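Local coordinates for protein nitroreductase (Mycolicibacterium smegmatis, PDB 6WTA) that binds coenzyme F420 and probably uses its reduced form as a hydride source for reductions, as in F420H(2)-dependent quinone reductases, at residues D32-L37 / L53-E58; V36-T41 / V87-G92. All coordinates share one frame; numbering follows the deposited sequence.

Contact 1: residues D32-L37 / L53-E58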
# COMPACT_ATOMS: atom_id res chain seq x y z
N ASP A 32 0.94 -12.63 -9.61
CA ASP A 32 -0.28 -12.75 -10.41
C ASP A 32 -1.48 -12.05 -9.77
O ASP A 32 -2.62 -12.28 -10.19
CB ASP A 32 -0.62 -14.22 -10.67
CG ASP A 32 0.35 -14.87 -11.64
OD1 ASP A 32 0.56 -14.31 -12.74
OD2 ASP A 32 0.90 -15.93 -11.30
N ARG A 33 -1.25 -11.16 -8.81
CA ARG A 33 -2.34 -10.52 -8.10
C ARG A 33 -2.32 -9.01 -8.30
O ARG A 33 -1.27 -8.42 -8.56
CB ARG A 33 -2.27 -10.85 -6.60
CG ARG A 33 -2.75 -12.26 -6.31
CD ARG A 33 -2.14 -12.83 -5.03
NE ARG A 33 -2.73 -14.11 -4.66
CZ ARG A 33 -2.27 -15.29 -5.07
NH1 ARG A 33 -1.21 -15.37 -5.86
NH2 ARG A 33 -2.88 -16.41 -4.68
N PRO A 34 -3.48 -8.37 -8.23
CA PRO A 34 -3.58 -6.95 -8.58
C PRO A 34 -2.97 -6.04 -7.53
O PRO A 34 -2.86 -6.37 -6.34
CB PRO A 34 -5.09 -6.72 -8.71
CG PRO A 34 -5.71 -7.77 -7.84
CD PRO A 34 -4.80 -8.98 -7.95
N ILE A 35 -2.58 -4.85 -7.99
CA ILE A 35 -1.97 -3.85 -7.14
C ILE A 35 -2.67 -2.51 -7.37
O ILE A 35 -3.37 -2.30 -8.36
CB ILE A 35 -0.45 -3.70 -7.40
CG1 ILE A 35 -0.20 -3.07 -8.78
CG2 ILE A 35 0.23 -5.06 -7.32
CD1 ILE A 35 1.27 -2.81 -9.07
N VAL A 36 -2.47 -1.60 -6.42
CA VAL A 36 -2.97 -0.24 -6.48
C VAL A 36 -1.79 0.70 -6.32
O VAL A 36 -0.78 0.35 -5.71
CB VAL A 36 -4.04 0.03 -5.40
CG1 VAL A 36 -5.31 -0.75 -5.69
CG2 VAL A 36 -3.49 -0.32 -4.02
N LEU A 37 -1.92 1.91 -6.86
CA LEU A 37 -0.87 2.93 -6.76
C LEU A 37 -1.32 4.01 -5.79
O LEU A 37 -2.32 4.70 -6.03
CB LEU A 37 -0.56 3.54 -8.13
CG LEU A 37 0.56 4.57 -8.17
CD1 LEU A 37 1.87 3.95 -7.64
CD2 LEU A 37 0.77 5.13 -9.56
N LEU A 53 1.08 -0.82 -3.78
CA LEU A 53 0.83 -1.83 -2.76
C LEU A 53 -0.15 -2.85 -3.31
O LEU A 53 -0.81 -2.61 -4.33
CB LEU A 53 0.27 -1.21 -1.48
CG LEU A 53 1.15 -0.20 -0.74
CD1 LEU A 53 0.39 0.38 0.45
CD2 LEU A 53 2.45 -0.84 -0.31
N MET A 54 -0.26 -3.99 -2.64
CA MET A 54 -1.26 -4.97 -3.07
C MET A 54 -2.65 -4.38 -2.92
O MET A 54 -2.91 -3.58 -2.02
CB MET A 54 -1.16 -6.26 -2.26
CG MET A 54 0.18 -6.99 -2.34
SD MET A 54 0.86 -7.16 -4.00
CE MET A 54 -0.44 -8.07 -4.84
N ARG A 55 -3.56 -4.79 -3.80
CA ARG A 55 -4.94 -4.32 -3.76
C ARG A 55 -5.72 -5.09 -2.70
O ARG A 55 -5.89 -6.31 -2.81
CB ARG A 55 -5.60 -4.47 -5.12
CG ARG A 55 -7.04 -3.97 -5.16
CD ARG A 55 -7.74 -4.36 -6.46
NE ARG A 55 -9.06 -3.73 -6.54
CZ ARG A 55 -10.17 -4.24 -6.03
NH1 ARG A 55 -10.14 -5.40 -5.39
NH2 ARG A 55 -11.32 -3.59 -6.14
N VAL A 56 -6.19 -4.38 -1.68
CA VAL A 56 -7.07 -4.91 -0.64
C VAL A 56 -8.22 -3.92 -0.53
O VAL A 56 -8.01 -2.77 -0.13
CB VAL A 56 -6.35 -5.07 0.71
CG1 VAL A 56 -7.27 -5.76 1.71
CG2 VAL A 56 -5.06 -5.86 0.52
N GLU A 57 -9.43 -4.35 -0.89
CA GLU A 57 -10.53 -3.42 -1.09
C GLU A 57 -11.84 -4.01 -0.59
O GLU A 57 -12.07 -5.22 -0.66
CB GLU A 57 -10.68 -3.05 -2.57
CG GLU A 57 -11.75 -2.01 -2.89
CD GLU A 57 -13.13 -2.61 -3.12
OE1 GLU A 57 -14.11 -1.83 -3.16
OE2 GLU A 57 -13.25 -3.85 -3.26
N GLU A 58 -12.72 -3.13 -0.11
CA GLU A 58 -14.06 -3.52 0.30
C GLU A 58 -14.93 -2.27 0.35
O GLU A 58 -14.59 -1.30 1.03
CB GLU A 58 -14.04 -4.22 1.67
CG GLU A 58 -15.41 -4.58 2.22
CD GLU A 58 -15.33 -5.22 3.60
OE1 GLU A 58 -15.40 -6.46 3.70
OE2 GLU A 58 -15.19 -4.47 4.60
O HOH W 1 -4.20 -8.03 -4.48
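Leu53 and Val36 form an antiparallel hydrogen-bonded pair in the beta hairpin of strands 33-41 and 48-58, part of the sheet of this F420-dependent oxidoreductase. Leu53 N reaches Val36 O and Val36 N reaches Leu53 O, both at 2.9 Å. The Leu53 side chain turns away from the hairpin partner and lies beside the bound coenzyme F420. Met54 is the non-hydrogen-bonded partner of Ile35. Its chain is bent at chi2 (-46°) and chi3 (-59°), which folds CE back over strand 33-41. There CE sits 3.3 Å from Pro34 O and 4.0 Å from Ile35 CG2, and it also packs against Arg33 CB. Tyr120 also touches the Met54 side chain, and Met54 N makes a weak hydrogen bond to the coenzyme. The strand breaks after Met54, yet Arg55 N still bonds to Pro34 O at 3.1 Å. The Arg55 chain runs extended and crosses Val36 at about a right angle, CG meeting Val36 CG1 at 3.7 Å. Its guanidinium forms salt bridges with Asp91 and Glu57, and Glu57 CB lies above one face, toward the rim. One water donates to both Pro34 O, at 2.8 Å, and Arg55 O, at 2.9 Å.

Contact 2: residues V36-T41 / V87-G92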
# COMPACT_ATOMS: atom_id res chain seq x y z
N VAL A 36 -2.47 -1.60 -6.42
CA VAL A 36 -2.97 -0.24 -6.48
C VAL A 36 -1.79 0.70 -6.32
O VAL A 36 -0.78 0.35 -5.71
CB VAL A 36 -4.04 0.03 -5.40
CG1 VAL A 36 -5.31 -0.75 -5.69
CG2 VAL A 36 -3.49 -0.32 -4.02
N LEU A 37 -1.92 1.91 -6.86
CA LEU A 37 -0.87 2.93 -6.76
C LEU A 37 -1.32 4.01 -5.79
O LEU A 37 -2.32 4.70 -6.03
CB LEU A 37 -0.56 3.54 -8.13
CG LEU A 37 0.56 4.57 -8.17
CD1 LEU A 37 1.87 3.95 -7.64
CD2 LEU A 37 0.77 5.13 -9.56
N PHE A 38 -0.60 4.15 -4.69
CA PHE A 38 -0.86 5.21 -3.74
C PHE A 38 0.10 6.37 -3.97
O PHE A 38 1.28 6.17 -4.28
CB PHE A 38 -0.70 4.71 -2.30
CG PHE A 38 -1.77 3.77 -1.87
CD1 PHE A 38 -2.95 4.25 -1.32
CD2 PHE A 38 -1.60 2.40 -1.99
CE1 PHE A 38 -3.93 3.37 -0.91
CE2 PHE A 38 -2.58 1.53 -1.58
CZ PHE A 38 -3.75 2.02 -1.05
N THR A 39 -0.42 7.59 -3.81
CA THR A 39 0.38 8.80 -3.76
C THR A 39 0.46 9.25 -2.31
O THR A 39 -0.57 9.47 -1.67
CB THR A 39 -0.20 9.91 -4.63
OG1 THR A 39 -0.46 9.41 -5.95
CG2 THR A 39 0.77 11.08 -4.72
N THR A 40 1.68 9.37 -1.80
CA THR A 40 1.93 9.73 -0.41
C THR A 40 2.79 10.99 -0.35
O THR A 40 3.31 11.45 -1.37
CB THR A 40 2.61 8.59 0.34
OG1 THR A 40 3.91 8.38 -0.23
CG2 THR A 40 1.80 7.31 0.22
N THR A 41 2.95 11.53 0.86
CA THR A 41 3.77 12.72 1.09
C THR A 41 4.80 12.42 2.16
O THR A 41 4.45 11.98 3.26
CB THR A 41 2.92 13.92 1.52
OG1 THR A 41 1.90 14.18 0.54
CG2 THR A 41 3.79 15.16 1.69
N VAL A 87 -3.81 10.75 1.30
CA VAL A 87 -3.24 9.96 0.22
C VAL A 87 -4.22 9.96 -0.94
O VAL A 87 -5.41 10.25 -0.79
CB VAL A 87 -2.93 8.51 0.66
CG1 VAL A 87 -2.05 8.50 1.90
CG2 VAL A 87 -4.22 7.73 0.90
N SER A 88 -3.70 9.63 -2.12
CA SER A 88 -4.52 9.30 -3.28
C SER A 88 -4.37 7.81 -3.56
O SER A 88 -3.36 7.20 -3.22
CB SER A 88 -4.08 10.10 -4.51
OG SER A 88 -4.18 11.49 -4.29
N VAL A 89 -5.39 7.22 -4.16
CA VAL A 89 -5.34 5.81 -4.52
C VAL A 89 -5.84 5.65 -5.95
O VAL A 89 -6.90 6.18 -6.30
CB VAL A 89 -6.14 4.93 -3.54
CG1 VAL A 89 -7.59 5.36 -3.48
CG2 VAL A 89 -6.02 3.46 -3.93
N GLN A 90 -5.07 4.94 -6.76
CA GLN A 90 -5.44 4.62 -8.13
C GLN A 90 -5.69 3.12 -8.22
O GLN A 90 -4.78 2.32 -7.97
CB GLN A 90 -4.35 5.04 -9.11
CG GLN A 90 -4.67 4.71 -10.55
CD GLN A 90 -3.60 5.19 -11.52
OE1 GLN A 90 -2.84 6.11 -11.20
NE2 GLN A 90 -3.54 4.58 -12.69
N ASP A 91 -6.92 2.75 -8.57
CA ASP A 91 -7.33 1.37 -8.75
C ASP A 91 -7.82 1.25 -10.19
O ASP A 91 -8.90 1.73 -10.52
CB ASP A 91 -8.41 0.99 -7.75
CG ASP A 91 -8.76 -0.48 -7.78
OD1 ASP A 91 -8.04 -1.27 -8.44
OD2 ASP A 91 -9.76 -0.86 -7.14
N GLY A 92 -7.02 0.60 -11.03
CA GLY A 92 -7.28 0.64 -12.46
C GLY A 92 -6.86 1.97 -13.03
O GLY A 92 -5.75 2.44 -12.79
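Phe38 and Val89 lie side by side and point the same way from a non-hydrogen-bonded pair. Val89 CG2 makes an off-centre CH-pi contact, 4.1 Å from the ring centroid. With chi1 of Val89 at 58°, CG2 swings to the side opposite the backbone N and lies 3.7 Å from Phe38 CE1. Val87 CG2 meets the ring at its edge, 4.3 Å from CD1. Replacing Phe38 by an alanine is likely to open a gap beside Val89 CG2 and Val87 CG2. The backbones fix this register as antiparallel neighbours in the sheet of the split beta-barrel fold of the FMN-binding clan. Hydrogen-bonded pairs flank Phe38: Leu37 with Gln90, and Thr39 with Ser88. Gln90 N reaches Leu37 O at 2.9 Å, and Ser88 N bonds to Thr39 O. On the face of these flanking residues, Thr39 CB packs on Ser88 CB at 3.9 Å. The extended Gln90 chain places OE1 4.1 Å from Leu37 CD2, and its NE2 bonds to Gly92 O at 3.1 Å. Farther out, Leu53 and Met64 touch Phe38, while Ile19 of helix 10-22 touches Leu37 and Gln90. Asp91 borders Val36 CG1 through OD1, and its OD2 is hydrogen-bonded to Tyr62 OH.

Overall arrangement
After helix 10-22 and the short strand 29-30, the chain enters strand 33-41, which both contacts share. Contact 1 comes first: strand 48-58 turns back on it and closes a beta hairpin, with 15 residues between the segments. Contact 2 closes a longer loop of 45 residues, through strand 61-65 and helix 76-83 to strand 86-91. The two contacts share Val36 and Leu37, and their loops overlap over residues 42-52. The loops cross without nesting, as contact 1 closes inside the loop of contact 2. Strand 33-41 thus pairs with both 48-58 and 86-91 in one sheet. The Arg55 NE to Asp91 OD2 salt bridge (3.0 Å) and the packing of Leu53 on Phe38 join the contacts directly.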